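Local atomic coordinates of cytochrome c XoxG (Methylobacterium extorquens, PDB entry 6ONQ), a protein that binds a single heme c and probably carries electrons in lanthanide-dependent methanol oxidation. Residues P69-T74 and R166-W171. Residues are numbered along the deposited sequence; the frame is centred on the assembly and turned at random.
Sequences PTFHIT and RAAGAW
Phe71 and Ile73, on the interrupted strand 69-74, rest against the turn that follows helix 156-167; no hydrogen bond joins the two segments, and their side chains meet by apolar contacts. At the start of 166-171, Arg166 reaches past the turn to hold its far end: NH1 gives a hydrogen bond to Trp171 O (2.8 Å), with the oxygen at the edge of the guanidinium and nearly in its plane, though the bond is bent, 138° at the hydrogen. NE of the same group bonds to Asp102 O. Ala168 sets its CB 4.0 Å from Phe71 CZ, at the outer end of the ring. Gly169 turns the chain out of the helix with a positive phi of 64°, its N bonded to Arg166 O. Ala170 then comes back to the strand, and its CB lies 3.8 Å from Phe71 CE1, so the two alanine methyls share one end of the ring obliquely. With CG between its own N and carbonyl carbon (chi1 50°), the Phe71 ring is directed at the helix end, where it also touches Val161 and Ala165. Ile73 adds its CG1, 3.9 Å from Ala170 O and 4.3 Å from Ala170 CB. The Trp171 side chain touches Val80 of strand 79-80. A Schellman motif ending helix 156-167 is thus packed on the small antiparallel sheet, away from the heme.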
# COMPACT_ATOMS: atom_id res chain seq x y z
N PRO A 69 5.61 -7.61 -0.70
CA PRO A 69 4.14 -7.56 -0.62
C PRO A 69 3.54 -6.85 -1.83
O PRO A 69 4.16 -5.97 -2.43
CB PRO A 69 3.88 -6.77 0.66
CG PRO A 69 5.12 -6.90 1.46
CD PRO A 69 6.24 -6.99 0.47
N THR A 70 2.32 -7.25 -2.17
CA THR A 70 1.61 -6.65 -3.29
C THR A 70 0.12 -6.74 -3.03
O THR A 70 -0.34 -7.36 -2.06
CB THR A 70 1.98 -7.30 -4.63
OG1 THR A 70 1.63 -6.41 -5.69
CG2 THR A 70 1.23 -8.60 -4.84
N PHE A 71 -0.65 -6.10 -3.91
CA PHE A 71 -2.09 -6.02 -3.80
C PHE A 71 -2.77 -7.12 -4.63
O PHE A 71 -2.12 -7.98 -5.23
CB PHE A 71 -2.56 -4.65 -4.25
CG PHE A 71 -2.02 -4.24 -5.58
CD1 PHE A 71 -2.58 -4.71 -6.75
CD2 PHE A 71 -0.94 -3.39 -5.66
CE1 PHE A 71 -2.08 -4.33 -7.97
CE2 PHE A 71 -0.43 -3.00 -6.88
CZ PHE A 71 -1.00 -3.48 -8.04
N HIS A 72 -4.10 -7.07 -4.64
CA HIS A 72 -4.90 -8.02 -5.42
C HIS A 72 -6.30 -7.44 -5.55
O HIS A 72 -7.11 -7.57 -4.62
CB HIS A 72 -4.92 -9.40 -4.78
CG HIS A 72 -5.67 -10.41 -5.58
ND1 HIS A 72 -6.50 -11.35 -5.00
CD2 HIS A 72 -5.73 -10.63 -6.91
CE1 HIS A 72 -7.03 -12.11 -5.95
NE2 HIS A 72 -6.58 -11.69 -7.11
N ILE A 73 -6.57 -6.80 -6.68
CA ILE A 73 -7.87 -6.21 -7.00
C ILE A 73 -8.67 -7.21 -7.83
O ILE A 73 -8.10 -7.94 -8.65
CB ILE A 73 -7.71 -4.88 -7.75
CG1 ILE A 73 -6.53 -4.08 -7.20
CG2 ILE A 73 -8.97 -4.06 -7.67
CD1 ILE A 73 -6.67 -3.72 -5.76
N THR A 74 -9.98 -7.23 -7.62
CA THR A 74 -10.84 -8.22 -8.25
C THR A 74 -12.19 -7.59 -8.59
O THR A 74 -12.48 -6.45 -8.20
CB THR A 74 -11.00 -9.45 -7.36
OG1 THR A 74 -11.04 -9.04 -5.98
CG2 THR A 74 -9.82 -10.41 -7.56
N ARG A 166 -1.82 2.46 -5.56
CA ARG A 166 -1.96 3.80 -6.10
C ARG A 166 -0.93 4.06 -7.20
O ARG A 166 -1.27 4.56 -8.28
CB ARG A 166 -1.82 4.84 -4.99
CG ARG A 166 -2.92 4.74 -3.92
CD ARG A 166 -4.26 5.28 -4.40
NE ARG A 166 -4.16 6.70 -4.74
CZ ARG A 166 -4.39 7.20 -5.95
NH1 ARG A 166 -4.75 6.41 -6.96
NH2 ARG A 166 -4.25 8.50 -6.15
N ALA A 167 0.32 3.69 -6.95
CA ALA A 167 1.39 3.96 -7.90
C ALA A 167 1.18 3.22 -9.21
O ALA A 167 1.54 3.73 -10.27
CB ALA A 167 2.74 3.57 -7.28
N ALA A 168 0.60 2.03 -9.15
CA ALA A 168 0.30 1.27 -10.36
C ALA A 168 -0.95 1.76 -11.06
O ALA A 168 -1.28 1.25 -12.14
CB ALA A 168 0.17 -0.21 -10.02
N GLY A 169 -1.66 2.73 -10.49
CA GLY A 169 -2.96 3.09 -11.01
C GLY A 169 -4.00 2.00 -10.91
O GLY A 169 -5.04 2.08 -11.56
N ALA A 170 -3.73 0.95 -10.12
CA ALA A 170 -4.69 -0.14 -9.94
C ALA A 170 -5.80 0.20 -8.97
O ALA A 170 -6.79 -0.55 -8.90
CB ALA A 170 -3.97 -1.41 -9.46
N TRP A 171 -5.65 1.27 -8.21
CA TRP A 171 -6.71 1.78 -7.36
C TRP A 171 -6.77 3.28 -7.55
O TRP A 171 -5.73 3.93 -7.67
CB TRP A 171 -6.48 1.45 -5.89
CG TRP A 171 -7.64 1.87 -5.03
CD1 TRP A 171 -7.68 2.93 -4.17
CD2 TRP A 171 -8.94 1.26 -4.98
NE1 TRP A 171 -8.92 3.01 -3.58
CE2 TRP A 171 -9.71 2.00 -4.06
CE3 TRP A 171 -9.52 0.17 -5.62
CZ2 TRP A 171 -11.03 1.68 -3.77
CZ3 TRP A 171 -10.83 -0.15 -5.32
CH2 TRP A 171 -11.57 0.59 -4.40